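Local coordinates for protein type-2Ba cytolytic delta-endotoxin (Bacillus thuringiensis serovar israelensis, PDB 2RCI) that is a larvicidal toxin that probably perforates the midgut epithelial membranes of dipteran insects, at residues Ala24-Asp36 and Phe44-Asn56. Numbering follows the deposited sequence.
Sequences AIRLTNTFQGAID and FEKALQIANGLPN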
loop_
_atom_site.group_PDB
_atom_site.type_symbol
_atom_site.label_atom_id
_atom_site.label_comp_id
_atom_site.label_asym_id
_atom_site.label_seq_id
_atom_site.Cartn_x
_atom_site.Cartn_y
_atom_site.Cartn_z
ATOM N N ALA A 24 10.032 2.746 -13.399
ATOM C CA ALA A 24 9.556 2.501 -12.026
ATOM C C ALA A 24 10.122 3.497 -11.000
ATOM O O ALA A 24 9.394 4.003 -10.149
ATOM C CB ALA A 24 9.857 1.072 -11.618
ATOM N N ILE A 25 11.418 3.794 -11.101
ATOM C CA ILE A 25 12.057 4.735 -10.197
ATOM C C ILE A 25 11.456 6.126 -10.389
ATOM O O ILE A 25 11.150 6.810 -9.405
ATOM C CB ILE A 25 13.617 4.777 -10.411
ATOM C CG1 ILE A 25 14.258 3.471 -9.939
ATOM C CG2 ILE A 25 14.254 6.000 -9.684
ATOM C CD1 ILE A 25 15.676 3.222 -10.505
ATOM N N ARG A 26 11.286 6.528 -11.652
ATOM C CA ARG A 26 10.768 7.860 -11.979
ATOM C C ARG A 26 9.374 8.036 -11.348
ATOM O O ARG A 26 9.110 9.025 -10.632
ATOM C CB ARG A 26 10.680 8.062 -13.504
ATOM C CG ARG A 26 10.159 9.474 -13.861
ATOM C CD ARG A 26 10.098 9.738 -15.329
ATOM N NE ARG A 26 9.049 8.994 -16.020
ATOM C CZ ARG A 26 9.275 7.951 -16.807
ATOM N NH1 ARG A 26 10.520 7.499 -17.002
ATOM N NH2 ARG A 26 8.260 7.358 -17.408
ATOM N N LEU A 27 8.509 7.047 -11.603
ATOM C CA LEU A 27 7.104 7.104 -11.158
ATOM C C LEU A 27 6.961 7.013 -9.637
ATOM O O LEU A 27 6.153 7.705 -9.051
ATOM C CB LEU A 27 6.248 6.074 -11.889
ATOM C CG LEU A 27 6.151 6.225 -13.428
ATOM C CD1 LEU A 27 5.456 5.025 -14.091
ATOM C CD2 LEU A 27 5.465 7.548 -13.862
ATOM N N THR A 28 7.769 6.170 -9.005
ATOM C CA THR A 28 7.837 6.092 -7.547
ATOM C C THR A 28 8.281 7.449 -6.976
ATOM O O THR A 28 7.660 7.971 -6.051
ATOM C CB THR A 28 8.775 4.935 -7.137
ATOM O OG1 THR A 28 8.208 3.704 -7.610
ATOM C CG2 THR A 28 8.973 4.870 -5.604
ATOM N N ASN A 29 9.336 8.040 -7.553
ATOM C CA ASN A 29 9.771 9.387 -7.148
ATOM C C ASN A 29 8.655 10.428 -7.247
ATOM O O ASN A 29 8.504 11.274 -6.367
ATOM C CB ASN A 29 10.976 9.864 -7.982
ATOM C CG ASN A 29 12.289 9.256 -7.530
ATOM O OD1 ASN A 29 12.362 8.601 -6.488
ATOM N ND2 ASN A 29 13.349 9.489 -8.307
ATOM N N THR A 30 7.875 10.342 -8.320
ATOM C CA THR A 30 6.816 11.314 -8.613
ATOM C C THR A 30 5.736 11.284 -7.523
ATOM O O THR A 30 5.259 12.330 -7.081
ATOM C CB THR A 30 6.223 11.071 -10.013
ATOM O OG1 THR A 30 7.257 11.244 -10.988
ATOM C CG2 THR A 30 5.112 12.064 -10.326
ATOM N N PHE A 31 5.390 10.081 -7.069
ATOM C CA PHE A 31 4.404 9.930 -5.999
ATOM C C PHE A 31 4.826 10.293 -4.583
ATOM O O PHE A 31 3.968 10.418 -3.712
ATOM C CB PHE A 31 3.705 8.574 -6.064
ATOM C CG PHE A 31 2.729 8.497 -7.169
ATOM C CD1 PHE A 31 3.083 7.926 -8.386
ATOM C CD2 PHE A 31 1.464 9.083 -7.027
ATOM C CE1 PHE A 31 2.171 7.915 -9.444
ATOM C CE2 PHE A 31 0.562 9.076 -8.057
ATOM C CZ PHE A 31 0.898 8.483 -9.270
ATOM N N GLN A 32 6.123 10.489 -4.348
ATOM C CA GLN A 32 6.578 11.114 -3.089
ATOM C C GLN A 32 5.849 12.442 -2.830
ATOM O O GLN A 32 5.583 12.803 -1.674
ATOM C CB GLN A 32 8.094 11.332 -3.083
ATOM C CG GLN A 32 8.934 10.058 -3.289
ATOM C CD GLN A 32 8.734 8.997 -2.207
ATOM O OE1 GLN A 32 8.297 9.296 -1.080
ATOM N NE2 GLN A 32 9.066 7.744 -2.545
ATOM N N GLY A 33 5.498 13.132 -3.915
ATOM C CA GLY A 33 4.770 14.407 -3.860
ATOM C C GLY A 33 3.390 14.345 -3.210
ATOM O O GLY A 33 2.836 15.384 -2.822
ATOM N N ALA A 34 2.824 13.142 -3.082
ATOM C CA ALA A 34 1.522 12.987 -2.398
ATOM C C ALA A 34 1.604 12.828 -0.864
ATOM O O ALA A 34 0.571 12.699 -0.188
ATOM C CB ALA A 34 0.748 11.837 -2.997
ATOM N N ILE A 35 2.815 12.818 -0.320
ATOM C CA ILE A 35 3.029 12.680 1.138
ATOM C C ILE A 35 2.961 14.053 1.830
ATOM O O ILE A 35 3.683 14.976 1.438
ATOM C CB ILE A 35 4.381 11.977 1.435
ATOM C CG1 ILE A 35 4.403 10.537 0.878
ATOM C CG2 ILE A 35 4.728 11.994 2.939
ATOM C CD1 ILE A 35 3.202 9.715 1.275
ATOM N N ASP A 36 2.076 14.199 2.824
ATOM C CA ASP A 36 2.045 15.445 3.629
ATOM C C ASP A 36 3.370 15.610 4.380
ATOM O O ASP A 36 3.839 14.671 5.039
ATOM C CB ASP A 36 0.877 15.437 4.626
ATOM C CG ASP A 36 0.721 16.762 5.374
ATOM O OD1 ASP A 36 1.433 17.007 6.388
ATOM O OD2 ASP A 36 -0.132 17.570 4.937
ATOM N N PHE A 44 -4.711 11.691 -0.913
ATOM C CA PHE A 44 -5.432 11.132 -2.080
ATOM C C PHE A 44 -5.648 12.162 -3.188
ATOM O O PHE A 44 -5.442 11.883 -4.393
ATOM C CB PHE A 44 -6.777 10.572 -1.599
ATOM C CG PHE A 44 -7.545 9.809 -2.651
ATOM C CD1 PHE A 44 -7.024 8.644 -3.207
ATOM C CD2 PHE A 44 -8.817 10.238 -3.037
ATOM C CE1 PHE A 44 -7.740 7.937 -4.156
ATOM C CE2 PHE A 44 -9.546 9.558 -3.977
ATOM C CZ PHE A 44 -9.011 8.385 -4.540
ATOM N N GLU A 45 -6.082 13.356 -2.780
ATOM C CA GLU A 45 -6.370 14.419 -3.728
ATOM C C GLU A 45 -5.091 14.759 -4.488
ATOM O O GLU A 45 -5.106 14.892 -5.700
ATOM C CB GLU A 45 -6.890 15.653 -2.993
ATOM C CG GLU A 45 -7.045 16.881 -3.891
ATOM C CD GLU A 45 -7.298 18.186 -3.118
ATOM O OE1 GLU A 45 -7.347 18.170 -1.876
ATOM O OE2 GLU A 45 -7.432 19.247 -3.774
ATOM N N LYS A 46 -3.992 14.909 -3.751
ATOM C CA LYS A 46 -2.700 15.208 -4.391
ATOM C C LYS A 46 -2.215 14.067 -5.292
ATOM O O LYS A 46 -1.668 14.309 -6.384
ATOM C CB LYS A 46 -1.641 15.547 -3.322
ATOM C CG LYS A 46 -0.236 15.842 -3.883
ATOM C CD LYS A 46 -0.145 17.228 -4.511
ATOM C CE LYS A 46 1.275 17.502 -5.026
ATOM N NZ LYS A 46 1.301 18.755 -5.828
ATOM N N ALA A 47 -2.383 12.826 -4.834
ATOM C CA ALA A 47 -2.012 11.672 -5.657
ATOM C C ALA A 47 -2.796 11.663 -6.970
ATOM O O ALA A 47 -2.243 11.403 -8.028
ATOM C CB ALA A 47 -2.200 10.356 -4.890
ATOM N N LEU A 48 -4.087 11.988 -6.912
ATOM C CA LEU A 48 -4.871 12.123 -8.133
ATOM C C LEU A 48 -4.426 13.292 -9.024
ATOM O O LEU A 48 -4.424 13.175 -10.240
ATOM C CB LEU A 48 -6.364 12.204 -7.821
ATOM C CG LEU A 48 -6.986 10.854 -7.441
ATOM C CD1 LEU A 48 -8.394 11.053 -6.976
ATOM C CD2 LEU A 48 -6.978 9.914 -8.664
ATOM N N GLN A 49 -4.043 14.411 -8.425
ATOM C CA GLN A 49 -3.483 15.524 -9.218
ATOM C C GLN A 49 -2.218 15.049 -9.947
ATOM O O GLN A 49 -2.039 15.300 -11.136
ATOM C CB GLN A 49 -3.154 16.718 -8.328
ATOM C CG GLN A 49 -4.366 17.390 -7.675
ATOM C CD GLN A 49 -5.292 18.073 -8.686
ATOM O OE1 GLN A 49 -4.853 18.865 -9.533
ATOM N NE2 GLN A 49 -6.568 17.763 -8.605
ATOM N N ILE A 50 -1.355 14.343 -9.231
ATOM C CA ILE A 50 -0.108 13.831 -9.804
ATOM C C ILE A 50 -0.392 12.864 -10.970
ATOM O O ILE A 50 0.171 13.014 -12.060
ATOM C CB ILE A 50 0.770 13.169 -8.727
ATOM C CG1 ILE A 50 1.368 14.237 -7.796
ATOM C CG2 ILE A 50 1.867 12.313 -9.361
ATOM C CD1 ILE A 50 2.000 13.680 -6.508
ATOM N N ALA A 51 -1.288 11.907 -10.742
ATOM C CA ALA A 51 -1.730 10.985 -11.784
ATOM C C ALA A 51 -2.240 11.737 -13.031
ATOM O O ALA A 51 -1.873 11.393 -14.158
ATOM C CB ALA A 51 -2.763 10.009 -11.246
ATOM N N ASN A 52 -3.040 12.784 -12.811
ATOM C CA ASN A 52 -3.561 13.637 -13.881
ATOM C C ASN A 52 -2.477 14.304 -14.711
ATOM O O ASN A 52 -2.685 14.590 -15.909
ATOM C CB ASN A 52 -4.463 14.760 -13.308
ATOM C CG ASN A 52 -5.329 15.423 -14.388
ATOM O OD1 ASN A 52 -5.977 14.733 -15.167
ATOM N ND2 ASN A 52 -5.350 16.769 -14.415
ATOM N N GLY A 53 -1.340 14.595 -14.088
ATOM C CA GLY A 53 -0.261 15.285 -14.800
ATOM C C GLY A 53 0.640 14.366 -15.598
ATOM O O GLY A 53 1.503 14.843 -16.362
ATOM N N LEU A 54 0.475 13.054 -15.438
ATOM C CA LEU A 54 1.411 12.128 -16.080
ATOM C C LEU A 54 1.111 11.947 -17.561
ATOM O O LEU A 54 -0.054 11.779 -17.927
ATOM C CB LEU A 54 1.408 10.769 -15.384
ATOM C CG LEU A 54 1.999 10.676 -13.977
ATOM C CD1 LEU A 54 1.604 9.295 -13.435
ATOM C CD2 LEU A 54 3.536 10.840 -13.965
ATOM N N PRO A 55 2.162 11.963 -18.417
ATOM C CA PRO A 55 1.926 11.735 -19.843
ATOM C C PRO A 55 1.567 10.284 -20.158
ATOM O O PRO A 55 2.011 9.362 -19.443
ATOM C CB PRO A 55 3.281 12.082 -20.483
ATOM C CG PRO A 55 4.284 11.844 -19.424
ATOM C CD PRO A 55 3.591 12.197 -18.119
ATOM N N ASN A 56 0.780 10.076 -21.215
ATOM C CA ASN A 56 0.493 8.719 -21.699
ATOM C C ASN A 56 -0.013 7.796 -20.574
ATOM O O ASN A 56 0.402 6.647 -20.482
ATOM C CB ASN A 56 1.761 8.115 -22.315
ATOM C CG ASN A 56 2.373 9.007 -23.394
ATOM O OD1 ASN A 56 3.489 9.503 -23.246
ATOM N ND2 ASN A 56 1.628 9.222 -24.471
#
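Lys46 lays the aliphatic part of its side chain along the backbone of Gly33 and Ala34. Its CG leaves anti to the backbone N (chi1 178°), which sets CG 3.3 Å from Gly33 O, and the bend at the next bond turns the rest of the chain so that CE stays beside the same oxygen. One residue on, the two backbones make their nearest approach, CA of Ala34 to CA of Ala47 at 5.0 Å, and Ala47 CB meets Ala34 CB at 3.8 Å, methyl against methyl. The carbonyl O of Ala47, which already accepts the helical bond from Ala51 N, also meets the rim of the Phe31 ring, close to the ring plane, 3.6 Å from CE2.

Ile50 is the wedge of the interface and uses both branches. CG2 sits over one face of Phe31, 4.0 Å from the ring centroid and 21° off the normal, in a CH-pi contact; the same methyl presses on Thr30 CG2 at 3.4 Å, tighter than usual for two carbons. CD1, at the end of the other branch, lies against the backbone, 3.6 Å from Ala34 N. Thr30 gives its methyl to this contact while its hydroxyl bonds back to Arg26 O. The methyl of Ala51 touches CZ of the Phe31 ring, and Leu54, past the helix, splits its methyls: CD1 near Phe31 CE1, CD2 against Leu27 CD2 at 3.8 Å.

The helices run roughly antiparallel, at 140°, and are consecutive in the chain. Together they form part of a helical layer on the beta-sheet of this alpha/beta toxin: Leu27, Phe31 and Ala47 rest on strand 177-192, Ala51 on strand 57-64, and Thr28 on strand 132-142.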